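PDB 5G5Y: ABC transporter, substrate-binding protein from Streptococcus pneumoniae, which binds short- and long-chain fructooligosaccharides, preferring tetrasaccharides and larger, as the solute-binding component of the FusABC-MsmK importer. Local coordinates for residues D18-L23 with I36-Y41; S184-N189 with H250-Y255; N189-F194 with F268-N273. All blocks are in the same frame, centred on the assembly; numbering follows the deposited sequence.

Contact 1 (D18-L23 with I36-Y41); sequences DPNEKL and IDWTNY. With ZN (zinc ion), chain L.
An Asx turn and a short 3-10 segment, placed just before helix 23-32, lay Pro19 and Asn20 against Trp38 on the edge strand 34-41 of one sheet. The turn is made by Asp18, whose OD1 accepts from Asn20 N at 3.0 Å; the N-H comes from above the carboxylate plane. Pro19, whose closed ring suits the first position of a 3-10 turn, lays CB and CG over one face of the indole: CB stands 3.6 Å from the centroid of the five-membered ring of Trp38, only 5° off the ring normal, a CH-pi contact. CG of Pro19 also rests on Trp38 CG at 3.4 Å. Trp38 holds CG anti to its carbonyl carbon (chi1 -58°), which sets the indole under Pro19, and CG2 of Ile36 covers the opposite face. The rim is fixed by Asn20, an amide able to accept and donate at once. Trp38 NE1 donates a hydrogen bond to Asn20 OD1 at 2.9 Å, with the oxygen in the indole plane but the donor well above the amide carbonyl plane. With the amide turned 65° from the ring, Asn20 ND2 donates to Ile36 O at 2.9 Å in a nearly straight bond. A water joins Asp18 OD1 to Trp38 N, and another joins Asn20 OD1 to Ile36 N. On the strand's other side Asp37 OD1 binds a zinc ion at 2.1 Å, and five waters complete the six ligands. Asn40 ND2 touches Pro19 CG, while the amide itself is hydrogen-bonded to Ser11 OG and Lys17 O. Strand 34-41 pairs with the parallel strand 3-10, Leu25 of helix 23-32 packs on both Pro19 and Trp38, and His63, at the end of strand 61-63, meets the indole edge-to-face.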
loop_
_atom_site.group_PDB
_atom_site.type_symbol
_atom_site.label_atom_id
_atom_site.label_comp_id
_atom_site.label_asym_id
_atom_site.label_seq_id
_atom_site.Cartn_x
_atom_site.Cartn_y
_atom_site.Cartn_z
ATOM N N ASP A 18 13.114 -21.375 -15.240
ATOM C CA ASP A 18 13.980 -21.803 -14.148
ATOM C C ASP A 18 14.543 -20.555 -13.469
ATOM O O ASP A 18 15.339 -19.860 -14.057
ATOM C CB ASP A 18 15.113 -22.680 -14.676
ATOM C CG ASP A 18 16.032 -23.211 -13.568
ATOM O OD1 ASP A 18 15.813 -22.924 -12.346
ATOM O OD2 ASP A 18 17.000 -23.937 -13.928
ATOM N N PRO A 19 14.155 -20.298 -12.205
ATOM C CA PRO A 19 14.710 -19.140 -11.493
ATOM C C PRO A 19 16.247 -19.111 -11.382
ATOM O O PRO A 19 16.821 -18.030 -11.230
ATOM C CB PRO A 19 14.117 -19.268 -10.104
ATOM C CG PRO A 19 12.849 -19.989 -10.298
ATOM C CD PRO A 19 13.163 -20.999 -11.382
ATOM N N ASN A 20 16.892 -20.267 -11.412
ATOM C CA ASN A 20 18.352 -20.298 -11.372
ATOM C C ASN A 20 19.031 -19.638 -12.585
ATOM O O ASN A 20 20.230 -19.462 -12.562
ATOM C CB ASN A 20 18.876 -21.709 -11.192
ATOM C CG ASN A 20 18.579 -22.280 -9.821
ATOM O OD1 ASN A 20 18.568 -21.558 -8.801
ATOM N ND2 ASN A 20 18.356 -23.575 -9.769
ATOM N N GLU A 21 18.281 -19.289 -13.625
ATOM C CA GLU A 21 18.791 -18.468 -14.727
ATOM C C GLU A 21 18.865 -16.948 -14.395
ATOM O O GLU A 21 19.353 -16.172 -15.203
ATOM C CB GLU A 21 17.946 -18.697 -15.988
ATOM C CG GLU A 21 18.056 -20.127 -16.493
ATOM C CD GLU A 21 17.234 -20.387 -17.750
ATOM O OE1 GLU A 21 16.756 -19.417 -18.361
ATOM O OE2 GLU A 21 17.055 -21.575 -18.109
ATOM N N LYS A 22 18.345 -16.534 -13.238
ATOM C CA LYS A 22 18.512 -15.170 -12.724
ATOM C C LYS A 22 19.899 -14.981 -12.107
ATOM O O LYS A 22 20.370 -15.824 -11.362
ATOM C CB LYS A 22 17.465 -14.866 -11.657
ATOM C CG LYS A 22 16.078 -14.770 -12.207
ATOM C CD LYS A 22 15.054 -14.286 -11.180
ATOM C CE LYS A 22 13.703 -14.130 -11.829
ATOM N NZ LYS A 22 12.564 -13.816 -10.904
ATOM N N LEU A 23 20.535 -13.862 -12.448
ATOM C CA LEU A 23 21.862 -13.509 -11.935
ATOM C C LEU A 23 21.924 -13.464 -10.391
ATOM O O LEU A 23 22.906 -13.958 -9.758
ATOM C CB LEU A 23 22.348 -12.215 -12.601
ATOM C CG LEU A 23 23.751 -11.747 -12.284
ATOM C CD1 LEU A 23 24.822 -12.835 -12.465
ATOM C CD2 LEU A 23 24.085 -10.539 -13.153
ATOM N N ILE A 36 19.073 -24.569 -5.103
ATOM C CA ILE A 36 17.626 -24.620 -5.009
ATOM C C ILE A 36 17.045 -25.263 -6.255
ATOM O O ILE A 36 17.314 -24.826 -7.381
ATOM C CB ILE A 36 16.987 -23.227 -4.827
ATOM C CG1 ILE A 36 17.642 -22.492 -3.632
ATOM C CG2 ILE A 36 15.477 -23.370 -4.586
ATOM C CD1 ILE A 36 17.525 -23.242 -2.310
ATOM N N ASP A 37 16.260 -26.299 -6.029
ATOM C CA ASP A 37 15.476 -26.910 -7.063
ATOM C C ASP A 37 14.088 -26.262 -7.019
ATOM O O ASP A 37 13.289 -26.550 -6.116
ATOM C CB ASP A 37 15.367 -28.419 -6.892
ATOM C CG ASP A 37 14.608 -29.053 -8.038
ATOM O OD1 ASP A 37 14.573 -28.429 -9.105
ATOM O OD2 ASP A 37 14.089 -30.157 -7.898
ATOM N N TRP A 38 13.818 -25.399 -7.990
ATOM C CA TRP A 38 12.599 -24.579 -7.952
ATOM C C TRP A 38 11.413 -25.241 -8.602
ATOM O O TRP A 38 11.551 -25.846 -9.685
ATOM C CB TRP A 38 12.790 -23.231 -8.640
ATOM C CG TRP A 38 13.870 -22.407 -8.080
ATOM C CD1 TRP A 38 15.176 -22.374 -8.493
ATOM C CD2 TRP A 38 13.780 -21.499 -6.967
ATOM N NE1 TRP A 38 15.879 -21.513 -7.725
ATOM C CE2 TRP A 38 15.055 -20.947 -6.789
ATOM C CE3 TRP A 38 12.741 -21.090 -6.122
ATOM C CZ2 TRP A 38 15.342 -20.012 -5.760
ATOM C CZ3 TRP A 38 13.033 -20.161 -5.097
ATOM C CH2 TRP A 38 14.308 -19.630 -4.951
ATOM N N THR A 39 10.242 -25.059 -7.971
ATOM C CA THR A 39 8.951 -25.313 -8.613
ATOM C C THR A 39 8.389 -23.934 -8.813
ATOM O O THR A 39 7.917 -23.311 -7.841
ATOM C CB THR A 39 8.021 -26.193 -7.741
ATOM O OG1 THR A 39 8.614 -27.470 -7.556
ATOM C CG2 THR A 39 6.646 -26.392 -8.394
ATOM N N ASN A 40 8.459 -23.434 -10.048
ATOM C CA ASN A 40 8.179 -22.058 -10.331
ATOM C C ASN A 40 6.843 -21.879 -11.040
ATOM O O ASN A 40 6.739 -22.195 -12.238
ATOM C CB ASN A 40 9.300 -21.503 -11.192
ATOM C CG ASN A 40 9.169 -20.034 -11.496
ATOM O OD1 ASN A 40 8.505 -19.281 -10.778
ATOM N ND2 ASN A 40 9.822 -19.602 -12.559
ATOM N N TYR A 41 5.850 -21.348 -10.319
ATOM C CA TYR A 41 4.535 -21.075 -10.908
ATOM C C TYR A 41 4.411 -19.622 -11.308
ATOM O O TYR A 41 4.487 -18.722 -10.469
ATOM C CB TYR A 41 3.435 -21.486 -9.957
ATOM C CG TYR A 41 3.425 -22.948 -9.614
ATOM C CD1 TYR A 41 3.556 -23.947 -10.604
ATOM C CD2 TYR A 41 3.218 -23.363 -8.296
ATOM C CE1 TYR A 41 3.520 -25.288 -10.269
ATOM C CE2 TYR A 41 3.185 -24.690 -7.937
ATOM C CZ TYR A 41 3.314 -25.670 -8.926
ATOM O OH TYR A 41 3.265 -27.005 -8.535
HETATM ZN ZN ZN L . 13.558 -29.005 -10.833
HETATM O O HOH W 1 15.291 -25.148 -10.658
HETATM O O HOH W 2 20.250 -22.369 -6.766
HETATM O O HOH W 3 13.626 -31.127 -10.567
HETATM O O HOH W 4 13.384 -26.858 -11.794
HETATM O O HOH W 5 11.575 -29.195 -9.870
HETATM O O HOH W 6 12.076 -29.687 -12.625
HETATM O O HOH W 7 15.336 -28.819 -12.336
#

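Contact 2 (S184-N189 with H250-Y255); sequences SFISGN and HDWNSY
Three rings of segment 250-255 receive the loop 184-189, Tyr255 by face and edge, His250 and Trp252 by their edges. The Tyr255 ring carries Ile186 on one face: CG1 lies 3.8 Å from the ring centroid and 15° off its normal, a CH-pi contact. At the edge of the same ring come Ser184 OG and Phe185 N. The His250 ring is used edge-on, with Ser184 OG and the carbonyl of Phe185 near its plane, and the Trp252 ring meets Ile186 CD1 at its edge, 4.2 Å from CE3. The one hydrogen bond across the contact runs from His250 NE2 to Phe185 O, 2.7 Å long and fairly straight at 162°; the oxygen lies in the imidazole plane, whereas the donor is tilted from the carbonyl plane. His250 holds CG between its backbone N and carbonyl carbon (chi1 62°), which swings the ring over to this peptide, and its ND1 is hydrogen-bonded to Lys258, so both ring nitrogens are engaged. Ile186 suits its place because its extended CG1-CD1 arm spans the face of Tyr255 and brings CD1 within 3.8 Å of Trp252 CA. Ser184, small enough to fit beside two rings, sends its hydroxyl to Asp244 OD2. Asp251 is the N-cap: its OD1 accepts from Ser254 N at 3.0 Å, a capping bond to an amide of the helix's first turn. The Trp252 side chain is about 4 Å from that of Asn274, a substrate-binding residue. The contact joins the loop following edge strand 181-183 to the first turn of helix 252-260. Strand 264-269 runs beside strand 181-183, and Tyr255 OH is hydrogen-bonded to its Phe268 O; the Phe185 ring meets those of Phe194 and Phe248 edge-to-face.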
loop_
_atom_site.group_PDB
_atom_site.type_symbol
_atom_site.label_atom_id
_atom_site.label_comp_id
_atom_site.label_asym_id
_atom_site.label_seq_id
_atom_site.Cartn_x
_atom_site.Cartn_y
_atom_site.Cartn_z
ATOM N N SER A 184 -12.940 15.471 -10.612
ATOM C CA SER A 184 -13.160 14.077 -10.963
ATOM C C SER A 184 -12.435 13.142 -10.014
ATOM O O SER A 184 -11.520 13.542 -9.305
ATOM C CB SER A 184 -12.714 13.790 -12.398
ATOM O OG SER A 184 -13.313 12.589 -12.829
ATOM N N PHE A 185 -12.897 11.905 -10.007
ATOM C CA PHE A 185 -12.396 10.855 -9.154
ATOM C C PHE A 185 -12.980 9.575 -9.642
ATOM O O PHE A 185 -13.901 9.571 -10.499
ATOM C CB PHE A 185 -12.815 11.121 -7.698
ATOM C CG PHE A 185 -14.299 11.394 -7.533
ATOM C CD1 PHE A 185 -15.215 10.345 -7.408
ATOM C CD2 PHE A 185 -14.764 12.687 -7.521
ATOM C CE1 PHE A 185 -16.599 10.612 -7.256
ATOM C CE2 PHE A 185 -16.138 12.958 -7.356
ATOM C CZ PHE A 185 -17.048 11.919 -7.226
ATOM N N ILE A 186 -12.410 8.479 -9.162
ATOM C CA ILE A 186 -13.011 7.152 -9.273
ATOM C C ILE A 186 -13.473 6.794 -7.872
ATOM O O ILE A 186 -12.669 6.547 -6.978
ATOM C CB ILE A 186 -12.066 6.076 -9.839
ATOM C CG1 ILE A 186 -11.486 6.516 -11.202
ATOM C CG2 ILE A 186 -12.788 4.738 -9.995
ATOM C CD1 ILE A 186 -10.517 5.538 -11.789
ATOM N N SER A 187 -14.774 6.722 -7.704
ATOM C CA SER A 187 -15.372 6.505 -6.377
ATOM C C SER A 187 -15.147 5.126 -5.751
ATOM O O SER A 187 -15.270 4.072 -6.387
ATOM C CB SER A 187 -16.874 6.802 -6.422
ATOM O OG SER A 187 -17.460 6.681 -5.111
ATOM N N GLY A 188 -14.823 5.141 -4.462
ATOM C CA GLY A 188 -14.730 3.949 -3.663
ATOM C C GLY A 188 -13.384 3.813 -2.979
ATOM O O GLY A 188 -12.804 4.810 -2.552
ATOM N N ASN A 189 -12.913 2.576 -2.817
ATOM C CA ASN A 189 -11.582 2.372 -2.297
ATOM C C ASN A 189 -10.554 2.817 -3.363
ATOM O O ASN A 189 -10.841 2.851 -4.593
ATOM C CB ASN A 189 -11.306 0.920 -1.871
ATOM C CG ASN A 189 -12.067 0.474 -0.585
ATOM O OD1 ASN A 189 -12.308 1.222 0.442
ATOM N ND2 ASN A 189 -12.463 -0.795 -0.634
ATOM N N HIS A 250 -17.355 5.528 -14.398
ATOM C CA HIS A 250 -16.195 5.215 -15.229
ATOM C C HIS A 250 -15.148 4.325 -14.560
ATOM O O HIS A 250 -15.134 4.142 -13.341
ATOM C CB HIS A 250 -15.576 6.482 -15.791
ATOM C CG HIS A 250 -15.063 7.435 -14.758
ATOM N ND1 HIS A 250 -14.759 8.724 -15.072
ATOM C CD2 HIS A 250 -14.816 7.305 -13.431
ATOM C CE1 HIS A 250 -14.344 9.367 -13.997
ATOM N NE2 HIS A 250 -14.369 8.524 -12.985
ATOM N N ASP A 251 -14.291 3.749 -15.392
ATOM C CA ASP A 251 -13.212 2.907 -14.942
ATOM C C ASP A 251 -11.886 3.605 -15.185
ATOM O O ASP A 251 -11.862 4.710 -15.684
ATOM C CB ASP A 251 -13.298 1.505 -15.583
ATOM C CG ASP A 251 -13.068 1.491 -17.105
ATOM O OD1 ASP A 251 -12.709 2.515 -17.739
ATOM O OD2 ASP A 251 -13.278 0.393 -17.669
ATOM N N TRP A 252 -10.798 2.972 -14.743
ATOM C CA TRP A 252 -9.452 3.529 -14.818
ATOM C C TRP A 252 -9.099 3.936 -16.250
ATOM O O TRP A 252 -8.562 5.005 -16.487
ATOM C CB TRP A 252 -8.470 2.487 -14.320
ATOM C CG TRP A 252 -7.007 2.826 -14.518
ATOM C CD1 TRP A 252 -6.127 2.189 -15.358
ATOM C CD2 TRP A 252 -6.240 3.822 -13.810
ATOM N NE1 TRP A 252 -4.870 2.736 -15.231
ATOM C CE2 TRP A 252 -4.907 3.739 -14.288
ATOM C CE3 TRP A 252 -6.553 4.787 -12.834
ATOM C CZ2 TRP A 252 -3.889 4.594 -13.838
ATOM C CZ3 TRP A 252 -5.540 5.633 -12.380
ATOM C CH2 TRP A 252 -4.214 5.521 -12.880
ATOM N N ASN A 253 -9.417 3.065 -17.202
ATOM C CA ASN A 253 -9.142 3.359 -18.622
ATOM C C ASN A 253 -9.801 4.639 -19.102
ATOM O O ASN A 253 -9.155 5.460 -19.732
ATOM C CB ASN A 253 -9.513 2.156 -19.511
ATOM C CG ASN A 253 -8.484 1.031 -19.421
ATOM O OD1 ASN A 253 -7.301 1.272 -19.222
ATOM N ND2 ASN A 253 -8.929 -0.190 -19.598
ATOM N N SER A 254 -11.062 4.849 -18.763
ATOM C CA SER A 254 -11.729 6.095 -19.151
ATOM C C SER A 254 -11.170 7.352 -18.453
ATOM O O SER A 254 -11.008 8.413 -19.059
ATOM C CB SER A 254 -13.232 5.997 -18.893
ATOM O OG SER A 254 -13.786 7.305 -18.987
ATOM N N TYR A 255 -10.883 7.202 -17.156
ATOM C CA TYR A 255 -10.349 8.290 -16.310
ATOM C C TYR A 255 -9.030 8.793 -16.853
ATOM O O TYR A 255 -8.831 9.992 -17.022
ATOM C CB TYR A 255 -10.125 7.716 -14.911
ATOM C CG TYR A 255 -9.813 8.642 -13.775
ATOM C CD1 TYR A 255 -10.777 9.517 -13.280
ATOM C CD2 TYR A 255 -8.600 8.548 -13.088
ATOM C CE1 TYR A 255 -10.526 10.317 -12.169
ATOM C CE2 TYR A 255 -8.342 9.342 -11.977
ATOM C CZ TYR A 255 -9.316 10.210 -11.506
ATOM O OH TYR A 255 -9.096 11.009 -10.417
#

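Contact 3 (N189-F194 with F268-N273); sequences NGNEDF and FTWDKN
Phe268 turns its ring face to the main chain at Asp193 and Phe194. Phe194 CA stands over the ring centre, 3.6 Å from the centroid and 9° off the normal, a CH-pi contact; Phe194 CB adds an apolar touch on Phe268 CE1 at 3.7 Å. A flat aromatic face lets the main chain at these two residues pack closely against it. Glu192 and Thr269 meet obliquely. The glutamate chain bends at its second torsion (chi2 71°), bringing OE2 back to Thr269 OG1, which donates to it at 2.7 Å on the anti lone pair. A short hydroxyl side chain fits here, close to the strand yet able to hold the carboxylate. Two CA-H...O contacts pass between the backbones, Thr269 CA to Asn191 O at 3.1 Å and Glu192 CA to Phe268 O at 3.4 Å. The Asn191 amide, its plane 37° from the Trp270 indole, sets ND2 3.7 Å from Trp270 CB, while its OD1 accepts from Asn136. Asn191, in a type I turn from Gly190 to Asp193, and Trp270, in the turn that follows the strand, both bind substrate: a polar amide next to a tryptophan, a pairing common in sugar-specific solute-binding proteins.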
loop_
_atom_site.group_PDB
_atom_site.type_symbol
_atom_site.label_atom_id
_atom_site.label_comp_id
_atom_site.label_asym_id
_atom_site.label_seq_id
_atom_site.Cartn_x
_atom_site.Cartn_y
_atom_site.Cartn_z
ATOM N N ASN A 189 -12.913 2.576 -2.817
ATOM C CA ASN A 189 -11.582 2.372 -2.297
ATOM C C ASN A 189 -10.554 2.817 -3.363
ATOM O O ASN A 189 -10.841 2.851 -4.593
ATOM C CB ASN A 189 -11.306 0.920 -1.871
ATOM C CG ASN A 189 -12.067 0.474 -0.585
ATOM O OD1 ASN A 189 -12.308 1.222 0.442
ATOM N ND2 ASN A 189 -12.463 -0.795 -0.634
ATOM N N GLY A 190 -9.389 3.190 -2.880
ATOM C CA GLY A 190 -8.184 3.282 -3.681
ATOM C C GLY A 190 -7.716 4.678 -4.007
ATOM O O GLY A 190 -8.218 5.704 -3.492
ATOM N N ASN A 191 -6.767 4.729 -4.933
ATOM C CA ASN A 191 -5.950 5.933 -5.114
ATOM C C ASN A 191 -6.619 7.113 -5.810
ATOM O O ASN A 191 -6.074 8.216 -5.798
ATOM C CB ASN A 191 -4.670 5.549 -5.861
ATOM C CG ASN A 191 -3.868 4.474 -5.142
ATOM O OD1 ASN A 191 -4.017 4.262 -3.927
ATOM N ND2 ASN A 191 -3.014 3.782 -5.890
ATOM N N GLU A 192 -7.769 6.880 -6.422
ATOM C CA GLU A 192 -8.477 7.847 -7.227
ATOM C C GLU A 192 -9.757 8.360 -6.567
ATOM O O GLU A 192 -10.501 9.114 -7.161
ATOM C CB GLU A 192 -8.749 7.257 -8.628
ATOM C CG GLU A 192 -7.505 7.097 -9.499
ATOM C CD GLU A 192 -6.559 6.013 -9.065
ATOM O OE1 GLU A 192 -7.004 4.891 -8.812
ATOM O OE2 GLU A 192 -5.356 6.257 -8.952
ATOM N N ASP A 193 -9.995 8.001 -5.316
ATOM C CA ASP A 193 -11.159 8.471 -4.592
ATOM C C ASP A 193 -10.932 9.864 -3.986
ATOM O O ASP A 193 -9.796 10.233 -3.727
ATOM C CB ASP A 193 -11.495 7.486 -3.461
ATOM C CG ASP A 193 -12.837 7.790 -2.818
ATOM O OD1 ASP A 193 -13.813 7.932 -3.593
ATOM O OD2 ASP A 193 -12.940 7.994 -1.578
ATOM N N PHE A 194 -12.021 10.587 -3.675
ATOM C CA PHE A 194 -11.969 11.927 -3.132
ATOM C C PHE A 194 -11.798 12.021 -1.607
ATOM O O PHE A 194 -11.715 13.130 -1.083
ATOM C CB PHE A 194 -13.233 12.771 -3.543
ATOM C CG PHE A 194 -14.545 12.176 -3.109
ATOM C CD1 PHE A 194 -14.971 12.248 -1.791
ATOM C CD2 PHE A 194 -15.334 11.481 -4.011
ATOM C CE1 PHE A 194 -16.168 11.656 -1.399
ATOM C CE2 PHE A 194 -16.531 10.897 -3.611
ATOM C CZ PHE A 194 -16.956 11.006 -2.310
ATOM N N PHE A 268 -7.879 13.065 -8.426
ATOM C CA PHE A 268 -7.151 12.262 -7.425
ATOM C C PHE A 268 -6.437 11.080 -8.069
ATOM O O PHE A 268 -7.007 10.377 -8.891
ATOM C CB PHE A 268 -8.118 11.745 -6.332
ATOM C CG PHE A 268 -8.857 12.831 -5.637
ATOM C CD1 PHE A 268 -9.943 13.431 -6.238
ATOM C CD2 PHE A 268 -8.456 13.281 -4.373
ATOM C CE1 PHE A 268 -10.620 14.470 -5.619
ATOM C CE2 PHE A 268 -9.126 14.316 -3.751
ATOM C CZ PHE A 268 -10.222 14.908 -4.368
ATOM N N THR A 269 -5.220 10.811 -7.622
ATOM C CA THR A 269 -4.476 9.616 -8.007
ATOM C C THR A 269 -3.230 9.486 -7.165
ATOM O O THR A 269 -2.893 10.381 -6.409
ATOM C CB THR A 269 -4.118 9.593 -9.538
ATOM O OG1 THR A 269 -3.763 8.262 -9.898
ATOM C CG2 THR A 269 -3.051 10.566 -9.864
ATOM N N TRP A 270 -2.573 8.345 -7.257
ATOM C CA TRP A 270 -1.313 8.142 -6.550
ATOM C C TRP A 270 -0.208 9.048 -7.047
ATOM O O TRP A 270 0.471 9.729 -6.264
ATOM C CB TRP A 270 -0.910 6.699 -6.650
ATOM C CG TRP A 270 0.375 6.313 -5.968
ATOM C CD1 TRP A 270 1.611 6.301 -6.535
ATOM C CD2 TRP A 270 0.540 5.822 -4.626
ATOM N NE1 TRP A 270 2.552 5.845 -5.629
ATOM C CE2 TRP A 270 1.922 5.543 -4.452
ATOM C CE3 TRP A 270 -0.327 5.605 -3.566
ATOM C CZ2 TRP A 270 2.438 5.050 -3.271
ATOM C CZ3 TRP A 270 0.182 5.099 -2.375
ATOM C CH2 TRP A 270 1.564 4.834 -2.230
ATOM N N ASP A 271 -0.045 9.070 -8.358
ATOM C CA ASP A 271 1.024 9.827 -9.000
ATOM C C ASP A 271 0.462 10.367 -10.277
ATOM O O ASP A 271 0.013 9.577 -11.098
ATOM C CB ASP A 271 2.206 8.867 -9.231
ATOM C CG ASP A 271 3.405 9.502 -9.938
ATOM O OD1 ASP A 271 3.297 10.550 -10.625
ATOM O OD2 ASP A 271 4.508 8.896 -9.801
ATOM N N LYS A 272 0.516 11.692 -10.433
ATOM C CA LYS A 272 -0.045 12.407 -11.611
ATOM C C LYS A 272 0.524 11.872 -12.945
ATOM O O LYS A 272 -0.160 11.870 -13.996
ATOM C CB LYS A 272 0.224 13.920 -11.502
ATOM C CG LYS A 272 1.686 14.342 -11.685
ATOM C CD LYS A 272 1.856 15.845 -11.663
ATOM C CE LYS A 272 3.274 16.207 -12.139
ATOM N NZ LYS A 272 3.616 17.614 -11.905
ATOM N N ASN A 273 1.748 11.348 -12.887
ATOM C CA ASN A 273 2.399 10.802 -14.088
ATOM C C ASN A 273 1.586 9.694 -14.780
ATOM O O ASN A 273 1.622 9.575 -16.010
ATOM C CB ASN A 273 3.839 10.357 -13.760
ATOM C CG ASN A 273 4.762 11.550 -13.507
ATOM O OD1 ASN A 273 5.273 12.146 -14.459
ATOM N ND2 ASN A 273 4.978 11.920 -12.229
#

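Overall arrangement
From the N terminus, contact 1 closes first: the chain leaves strand 3-10, passes through 18-23 and helix 23-32, and returns on strand 34-41, a beta-alpha-beta crossover joining two parallel neighbours of a mixed sheet. It lies far from the others, its nearest atoms about 24 Å from contact 2 and about 23 Å from contact 3. Those two follow in series after it and cross each other: consecutive parts of one loop, 184-189 and 189-194, sharing Asn189, meet in the same order first the start of helix 252-260 and then the end of strand 264-269. Together they tie the loop after strand 181-183 to a helix and strand consecutive in sequence, with contact 3 itself holding two substrate-binding residues.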